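Local coordinates for protein MIP07328p (Drosophila melanogaster, PDB 6FKK) that is a Drosophila semaphorin, a cell-surface guidance protein that probably repels growing axons by binding plexin-type receptors through its extracellular sema domain, at residues A[328-331]-A[332-336]. Numbering follows the deposited sequence.
Sequences LPVE and REQVP
Gln334 folds back on Glu331 and Val330 in a single turn of chain. The backbone N of Gln334 donates a hydrogen bond to the backbone O of Glu331, 3.0 Å away. The N-H points fairly straight at the oxygen. The donor stands well above the carbonyl plane, 60° out of it. This bond from residue i+3 back to residue i closes a type I beta turn with Arg332 and Glu333 at its two inner positions, in the loop between helices 306-312 and 352-360.

The side chain of Gln334 lies across that of Val330 at about a right angle. CG1 of Val330 lies 3.6 Å from CB of Gln334. The amide oxygen OE1 of Gln334 lies 3.5 Å from the same CG1 of Val330. With CG anti to the backbone N (chi1 -164°) and the chain extended beyond it, Gln334 brings its amide end as well as its CB to this methyl. Val335 adds a looser touch, CG1 to the backbone O of Glu331 at 4.2 Å.

Glu331 and Glu333 both send extended side chains out from the turn. Their carboxylates are nearly parallel, 16° between planes, and OE2 of Glu331 comes within 3.9 Å of OE1 of Glu333.

The residues flanking the turn pack on neighbouring parts of the Sema domain. Val330 is buried, pairs with Phe317 through backbone hydrogen bonds and packs on Phe357 of helix 352-360 and on His361. Val335 rests on Phe317, and Pro336 on Ala354 and Phe357.

The turn thus has an apolar side, where Val330 packs on Phe357 and Val335 on Phe317, and an exposed side with two carboxylates. Two like charges so close would probably repel, which may raise the proton affinity of one carboxylate unless solvent or counter-ions screen them.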
ATOM      1  N   LEU A 328     -23.180  21.030 -10.269  1.00153.29           N
ATOM      2  CA  LEU A 328     -21.873  21.526  -9.861  1.00143.72           C
ATOM      3  C   LEU A 328     -21.655  21.223  -8.380  1.00140.18           C
ATOM      4  O   LEU A 328     -22.561  20.685  -7.730  1.00140.30           O
ATOM      5  CB  LEU A 328     -21.788  23.027 -10.154  1.00138.21           C
ATOM      6  CG  LEU A 328     -21.962  23.404 -11.626  1.00126.22           C
ATOM      7  CD1 LEU A 328     -21.923  24.912 -11.806  1.00110.85           C
ATOM      8  CD2 LEU A 328     -20.899  22.728 -12.479  1.00130.92           C
ATOM      9  N   PRO A 329     -20.482  21.520  -7.813  1.00123.23           N
ATOM     10  CA  PRO A 329     -20.299  21.324  -6.370  1.00110.19           C
ATOM     11  C   PRO A 329     -21.303  22.124  -5.549  1.00109.26           C
ATOM     12  O   PRO A 329     -21.927  23.076  -6.025  1.00109.09           O
ATOM     13  CB  PRO A 329     -18.861  21.803  -6.118  1.00 81.64           C
ATOM     14  CG  PRO A 329     -18.449  22.524  -7.370  1.00 84.28           C
ATOM     15  CD  PRO A 329     -19.202  21.851  -8.465  1.00106.69           C
ATOM     16  N   VAL A 330     -21.448  21.714  -4.286  1.00107.30           N
ATOM     17  CA  VAL A 330     -22.434  22.324  -3.403  1.00101.57           C
ATOM     18  C   VAL A 330     -22.091  23.788  -3.161  1.00124.08           C
ATOM     19  O   VAL A 330     -20.915  24.165  -3.052  1.00131.17           O
ATOM     20  CB  VAL A 330     -22.511  21.535  -2.083  1.00 77.16           C
ATOM     21  CG1 VAL A 330     -23.469  22.196  -1.105  1.00 77.34           C
ATOM     22  CG2 VAL A 330     -22.943  20.106  -2.353  1.00 70.39           C
ATOM     23  N   GLU A 331     -23.128  24.623  -3.091  1.00136.89           N
ATOM     24  CA  GLU A 331     -22.948  26.046  -2.832  1.00141.84           C
ATOM     25  C   GLU A 331     -22.212  26.265  -1.515  1.00143.32           C
ATOM     26  O   GLU A 331     -22.416  25.534  -0.541  1.00154.15           O
ATOM     27  CB  GLU A 331     -24.309  26.744  -2.804  1.00149.19           C
ATOM     28  CG  GLU A 331     -24.247  28.261  -2.765  1.00151.37           C
ATOM     29  CD  GLU A 331     -25.622  28.896  -2.841  1.00150.96           C
ATOM     30  OE1 GLU A 331     -26.626  28.151  -2.816  1.00148.66           O
ATOM     31  OE2 GLU A 331     -25.701  30.140  -2.929  1.00150.68           O
ATOM     32  N   ARG A 332     -21.348  27.283  -1.492  1.00133.96           N
ATOM     33  CA  ARG A 332     -20.509  27.524  -0.322  1.00123.00           C
ATOM     34  C   ARG A 332     -21.339  27.876   0.907  1.00128.07           C
ATOM     35  O   ARG A 332     -20.896  27.656   2.040  1.00124.36           O
ATOM     36  CB  ARG A 332     -19.499  28.633  -0.629  1.00115.76           C
ATOM     37  CG  ARG A 332     -18.466  28.872   0.462  1.00122.25           C
ATOM     38  CD  ARG A 332     -17.205  29.522  -0.093  1.00127.37           C
ATOM     39  NE  ARG A 332     -17.466  30.817  -0.716  1.00138.49           N
ATOM     40  CZ  ARG A 332     -17.315  31.987  -0.103  1.00142.49           C
ATOM     41  NH1 ARG A 332     -16.902  32.029   1.157  1.00142.75           N
ATOM     42  NH2 ARG A 332     -17.576  33.116  -0.749  1.00140.71           N
ATOM     43  N   GLU A 333     -22.544  28.404   0.709  1.00133.75           N
ATOM     44  CA  GLU A 333     -23.429  28.764   1.807  1.00132.04           C
ATOM     45  C   GLU A 333     -24.299  27.605   2.275  1.00126.25           C
ATOM     46  O   GLU A 333     -25.019  27.752   3.270  1.00132.89           O
ATOM     47  CB  GLU A 333     -24.317  29.942   1.397  1.00136.43           C
ATOM     48  CG  GLU A 333     -23.546  31.195   1.007  1.00148.63           C
ATOM     49  CD  GLU A 333     -24.452  32.303   0.508  1.00173.35           C
ATOM     50  OE1 GLU A 333     -25.679  32.076   0.439  1.00181.76           O
ATOM     51  OE2 GLU A 333     -23.943  33.398   0.185  1.00183.15           O
ATOM     52  N   GLN A 334     -24.253  26.464   1.592  1.00108.13           N
ATOM     53  CA  GLN A 334     -25.068  25.316   1.961  1.00 90.75           C
ATOM     54  C   GLN A 334     -24.354  24.357   2.911  1.00 81.39           C
ATOM     55  O   GLN A 334     -25.008  23.480   3.486  1.00 75.65           O
ATOM     56  CB  GLN A 334     -25.513  24.567   0.698  1.00 96.64           C
ATOM     57  CG  GLN A 334     -26.666  23.595   0.910  1.00120.31           C
ATOM     58  CD  GLN A 334     -27.008  22.809  -0.341  1.00125.51           C
ATOM     59  OE1 GLN A 334     -26.755  23.257  -1.459  1.00132.83           O
ATOM     60  NE2 GLN A 334     -27.586  21.625  -0.158  1.00104.28           N
ATOM     61  N   VAL A 335     -23.047  24.505   3.104  1.00 77.58           N
ATOM     62  CA  VAL A 335     -22.305  23.632   4.011  1.00 76.63           C
ATOM     63  C   VAL A 335     -22.699  23.961   5.448  1.00 86.71           C
ATOM     64  O   VAL A 335     -22.992  25.125   5.758  1.00 89.74           O
ATOM     65  CB  VAL A 335     -20.788  23.758   3.791  1.00 66.25           C
ATOM     66  CG1 VAL A 335     -20.420  23.345   2.371  1.00 51.36           C
ATOM     67  CG2 VAL A 335     -20.319  25.181   4.067  1.00 88.96           C
ATOM     68  N   PRO A 336     -22.733  22.969   6.354  1.00 80.56           N
ATOM     69  CA  PRO A 336     -23.191  23.213   7.732  1.00 93.17           C
ATOM     70  C   PRO A 336     -22.330  24.220   8.498  1.00105.79           C
ATOM     71  O   PRO A 336     -21.300  24.690   8.002  1.00 82.62           O
ATOM     72  CB  PRO A 336     -23.117  21.827   8.377  1.00 83.19           C
ATOM     73  CG  PRO A 336     -23.238  20.869   7.223  1.00 71.80           C
ATOM     74  CD  PRO A 336     -22.529  21.536   6.084  1.00 73.97           C
TER